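Local coordinates for protein BPH (Thiobacillus denitrificans, PDB 5OVS) that forms a fourteen-subunit double ring, is a bacterial homologue of the proteasome, and probably degrades proteins inside its cavity, at residues L19-G23 and G24-S28; N82-H85 and G86-E90. One frame throughout, in Å; residues are numbered along the deposited sequence.

Contact 1 of 2, residues L19-G23 and G24-S28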
loop_
_atom_site.group_PDB
_atom_site.type_symbol
_atom_site.label_atom_id
_atom_site.label_comp_id
_atom_site.label_asym_id
_atom_site.label_seq_id
_atom_site.Cartn_x
_atom_site.Cartn_y
_atom_site.Cartn_z
ATOM N N LEU K 19 36.984 -10.305 -6.719
ATOM C CA LEU K 19 36.285 -10.176 -5.442
ATOM C C LEU K 19 34.844 -10.687 -5.509
ATOM O O LEU K 19 34.096 -10.329 -6.405
ATOM C CB LEU K 19 36.285 -8.698 -4.998
ATOM C CG LEU K 19 35.589 -8.316 -3.707
ATOM C CD1 LEU K 19 36.320 -8.980 -2.562
ATOM C CD2 LEU K 19 35.538 -6.804 -3.495
ATOM N N THR K 20 34.450 -11.503 -4.536
ATOM C CA THR K 20 33.036 -11.861 -4.342
ATOM C C THR K 20 32.448 -11.060 -3.167
ATOM O O THR K 20 33.155 -10.707 -2.234
ATOM C CB THR K 20 32.880 -13.350 -4.027
ATOM O OG1 THR K 20 33.532 -14.135 -5.032
ATOM C CG2 THR K 20 31.413 -13.744 -3.948
ATOM N N LYS K 21 31.153 -10.790 -3.215
ATOM C CA LYS K 21 30.476 -10.144 -2.093
ATOM C C LYS K 21 29.385 -11.027 -1.527
ATOM O O LYS K 21 28.678 -11.720 -2.250
ATOM C CB LYS K 21 29.882 -8.784 -2.479
ATOM C CG LYS K 21 30.904 -7.790 -2.990
ATOM C CD LYS K 21 31.864 -7.330 -1.907
ATOM C CE LYS K 21 31.183 -6.419 -0.888
ATOM N NZ LYS K 21 30.523 -5.264 -1.524
ATOM N N TRP K 22 29.298 -11.017 -0.207
ATOM C CA TRP K 22 28.195 -11.599 0.515
ATOM C C TRP K 22 27.723 -10.442 1.386
ATOM O O TRP K 22 28.316 -10.125 2.411
ATOM C CB TRP K 22 28.681 -12.816 1.315
ATOM C CG TRP K 22 27.614 -13.540 2.083
ATOM C CD1 TRP K 22 26.406 -13.966 1.608
ATOM C CD2 TRP K 22 27.668 -13.930 3.461
ATOM N NE1 TRP K 22 25.701 -14.588 2.606
ATOM C CE2 TRP K 22 26.450 -14.580 3.756
ATOM C CE3 TRP K 22 28.629 -13.791 4.482
ATOM C CZ2 TRP K 22 26.165 -15.097 5.033
ATOM C CZ3 TRP K 22 28.346 -14.304 5.744
ATOM C CH2 TRP K 22 27.122 -14.948 6.009
ATOM N N GLY K 23 26.675 -9.775 0.924
ATOM C CA GLY K 23 26.222 -8.530 1.526
ATOM C C GLY K 23 27.333 -7.508 1.398
ATOM O O GLY K 23 28.013 -7.447 0.373
ATOM N N GLY K 24 27.529 -6.728 2.458
ATOM C CA GLY K 24 28.677 -5.837 2.574
ATOM C C GLY K 24 29.980 -6.554 2.932
ATOM O O GLY K 24 31.016 -5.912 3.122
ATOM N N GLY K 25 29.928 -7.887 3.006
ATOM C CA GLY K 25 31.101 -8.712 3.277
ATOM C C GLY K 25 31.928 -8.981 2.039
ATOM O O GLY K 25 31.390 -9.230 0.963
ATOM N N LYS K 26 33.246 -8.934 2.205
ATOM C CA LYS K 26 34.166 -9.169 1.122
ATOM C C LYS K 26 34.700 -10.579 1.185
ATOM O O LYS K 26 35.010 -11.075 2.261
ATOM C CB LYS K 26 35.319 -8.189 1.208
ATOM C CG LYS K 26 34.872 -6.748 1.105
ATOM C CD LYS K 26 36.045 -5.800 1.004
ATOM C CE LYS K 26 36.825 -5.773 2.289
ATOM N NZ LYS K 26 37.808 -4.664 2.256
ATOM N N GLU K 27 34.791 -11.223 0.026
ATOM C CA GLU K 27 35.403 -12.542 -0.099
ATOM C C GLU K 27 36.443 -12.420 -1.198
ATOM O O GLU K 27 36.119 -12.564 -2.374
ATOM C CB GLU K 27 34.334 -13.596 -0.418
ATOM C CG GLU K 27 33.255 -13.698 0.665
ATOM C CD GLU K 27 32.051 -14.568 0.301
ATOM O OE1 GLU K 27 31.813 -14.867 -0.885
ATOM O OE2 GLU K 27 31.313 -14.950 1.227
ATOM N N SER K 28 37.682 -12.096 -0.806
ATOM C CA SER K 28 38.743 -11.782 -1.755
ATOM C C SER K 28 39.452 -13.041 -2.236
ATOM O O SER K 28 39.220 -14.138 -1.724
ATOM C CB SER K 28 39.741 -10.793 -1.158
ATOM O OG SER K 28 40.740 -11.424 -0.365
HETATM O O HOH W 1 36.837 -14.273 -4.604
#

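Contact 2 of 2, residues N82-H85 and G86-E90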
loop_
_atom_site.group_PDB
_atom_site.type_symbol
_atom_site.label_atom_id
_atom_site.label_comp_id
_atom_site.label_asym_id
_atom_site.label_seq_id
_atom_site.Cartn_x
_atom_site.Cartn_y
_atom_site.Cartn_z
ATOM N N ASN K 82 19.690 -17.640 -25.818
ATOM C CA ASN K 82 18.250 -17.847 -25.728
ATOM C C ASN K 82 17.908 -19.255 -25.252
ATOM O O ASN K 82 17.028 -19.418 -24.432
ATOM C CB ASN K 82 17.557 -17.566 -27.057
ATOM C CG ASN K 82 16.068 -17.343 -26.889
ATOM O OD1 ASN K 82 15.644 -16.353 -26.289
ATOM N ND2 ASN K 82 15.271 -18.263 -27.405
ATOM N N THR K 83 18.612 -20.261 -25.772
ATOM C CA THR K 83 18.488 -21.642 -25.295
ATOM C C THR K 83 18.968 -21.758 -23.840
ATOM O O THR K 83 18.289 -22.351 -23.015
ATOM C CB THR K 83 19.278 -22.619 -26.205
ATOM O OG1 THR K 83 18.697 -22.623 -27.513
ATOM C CG2 THR K 83 19.271 -24.043 -25.668
ATOM N N LEU K 84 20.126 -21.182 -23.525
ATOM C CA LEU K 84 20.628 -21.163 -22.148
ATOM C C LEU K 84 19.577 -20.664 -21.174
ATOM O O LEU K 84 19.389 -21.258 -20.119
ATOM C CB LEU K 84 21.871 -20.279 -22.019
ATOM C CG LEU K 84 22.311 -19.885 -20.599
ATOM C CD1 LEU K 84 22.724 -21.106 -19.803
ATOM C CD2 LEU K 84 23.466 -18.910 -20.656
ATOM N N HIS K 85 18.893 -19.575 -21.528
ATOM C CA HIS K 85 17.927 -18.965 -20.615
ATOM C C HIS K 85 16.821 -19.947 -20.207
ATOM O O HIS K 85 16.376 -19.957 -19.048
ATOM C CB HIS K 85 17.300 -17.714 -21.224
ATOM C CG HIS K 85 16.355 -17.024 -20.300
ATOM N ND1 HIS K 85 16.785 -16.244 -19.252
ATOM C CD2 HIS K 85 15.003 -17.046 -20.229
ATOM C CE1 HIS K 85 15.735 -15.799 -18.586
ATOM N NE2 HIS K 85 14.642 -16.265 -19.161
ATOM N N GLY K 86 16.389 -20.766 -21.165
ATOM C CA GLY K 86 15.398 -21.806 -20.919
ATOM C C GLY K 86 15.917 -22.877 -19.985
ATOM O O GLY K 86 15.153 -23.441 -19.216
ATOM N N ALA K 87 17.215 -23.154 -20.057
ATOM C CA ALA K 87 17.854 -24.070 -19.114
ATOM C C ALA K 87 18.052 -23.439 -17.731
ATOM O O ALA K 87 17.942 -24.133 -16.725
ATOM C CB ALA K 87 19.179 -24.564 -19.672
ATOM N N LEU K 88 18.345 -22.138 -17.671
ATOM C CA LEU K 88 18.474 -21.437 -16.376
ATOM C C LEU K 88 17.195 -21.512 -15.555
ATOM O O LEU K 88 17.237 -21.686 -14.345
ATOM C CB LEU K 88 18.846 -19.969 -16.567
ATOM C CG LEU K 88 20.243 -19.689 -17.121
ATOM C CD1 LEU K 88 20.411 -18.213 -17.441
ATOM C CD2 LEU K 88 21.330 -20.147 -16.160
ATOM N N LYS K 89 16.058 -21.374 -16.226
ATOM C CA LYS K 89 14.765 -21.487 -15.568
ATOM C C LYS K 89 14.437 -22.929 -15.220
ATOM O O LYS K 89 13.965 -23.211 -14.125
ATOM C CB LYS K 89 13.671 -20.949 -16.470
ATOM C CG LYS K 89 13.778 -19.462 -16.706
ATOM C CD LYS K 89 12.763 -19.013 -17.733
ATOM C CE LYS K 89 11.353 -18.985 -17.157
ATOM N NZ LYS K 89 10.378 -18.585 -18.207
ATOM N N GLU K 90 14.685 -23.837 -16.160
ATOM C CA GLU K 90 14.247 -25.219 -16.015
ATOM C C GLU K 90 15.092 -26.061 -15.064
ATOM O O GLU K 90 14.543 -26.852 -14.319
ATOM C CB GLU K 90 14.198 -25.907 -17.375
ATOM C CG GLU K 90 13.447 -27.232 -17.330
ATOM C CD GLU K 90 13.645 -28.068 -18.574
ATOM O OE1 GLU K 90 14.246 -27.559 -19.547
ATOM O OE2 GLU K 90 13.198 -29.239 -18.568
#

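Contact 1 of 2, residues L19-G23 and G24-S28
Thr-20 and Glu-27 face each other as a hydrogen-bonded antiparallel pair, Thr-20 N giving to Glu-27 O at 2.9 Å and Glu-27 N to Thr-20 O at 2.8 Å, while the chain reverses through a type II' turn from Trp-22 to Gly-25. That turn is closed by Gly-25 N on Trp-22 O, 2.8 Å. Gly-23, at phi 62°, adopts the positive-phi conformation that the first corner of a type II' turn requires and that glycine accepts readily. On one face the extended Glu-27 carboxylate spans two neighbours: OE1 sits 3.3 Å from Thr-20 CG2 and OE2 3.4 Å from Trp-22 CB. The indole and carboxylate planes are 23° apart. Trp-22 turns CG anti to its backbone N (chi1 -178°), which leads the ring outward to meet Tyr-137 of a neighbouring subunit edge-to-face. OE1 of this buried acid accepts from Gln-129 NE2 of that same subunit. With an alanine at Glu-27, that amide would probably lose its acceptor, and a gap would be likely beside Thr-20 CG2. On the other face Lys-21, bent at three successive torsions, folds CE to 3.4 Å from Gly-25 O before NZ reaches Asp-175 of another neighbouring subunit in a salt bridge. Leu-19 CD1 tucks in 3.6 Å from Glu-27 O, and a water donates to that same carbonyl. This is a beta hairpin with a two-residue type II' loop, projecting from the proteasome-like subunit and held on both faces by neighbouring copies.

Contact 2 of 2, residues N82-H85 and G86-E90
Leu-84 and Leu-88, one turn apart on helix 74-91, form the tightly packed side: Leu-84 CD1 lies 3.9 Å from Leu-88 CG, the two branched ends meeting at a slant. Leu-84 has CG anti to the backbone N (chi1 166°), which carries CD1 along the helix to Leu-88. Beneath them Leu-88 N gives a 2.8 Å bond to Leu-84 O, and Ala-87 CB rests 3.3 Å from that same oxygen. Helix 54-64 covers this side, with Tyr-61 against Leu-84 and Ala-87, and Ile-57 against Leu-88.

Round the helix the contact is more polar, and it opens to solvent at Thr-83 and Lys-89. Exposed Lys-89 lays its aliphatic chain by the buried His-85 ring, CD at 3.6 Å from NE2. Tyr-93 of a neighbouring subunit meets this imidazole edge-to-face, keeping it covered.

Both ring nitrogens of His-85 are engaged, ND1 with Ser-107 and NE2 with Glu-105, which fixes the ring's rotation. Since Glu-105 OE1 also takes a salt bridge from Lys-89 NZ, one carboxylate oxygen ties both side chains to the same loop; the shared carboxylate would probably offset the lysine charge and, if the imidazole is protonated, its charge too.

Overall arrangement
Contact 1, the hairpin at 19-28, precedes contact 2, on helix 74-91, along the chain; their centres are 27 Å apart and their nearest atoms about 17 Å, so they do not touch. Each centre lies 19 Å from the centre of the chain, and both reach neighbouring copies. The hairpin meets two other subunits, whereas residues 82-90 meet a third, different one. Together they connect this subunit to three of its neighbours in the fourteen-chain particle. The chain begins with a threonine, consistent with the N-terminal nucleophile of the proteasome family, and Leu-19 O in contact 1 accepts from Lys-37, whose place in the sequence is consistent with the conserved lysine of proteasome active sites.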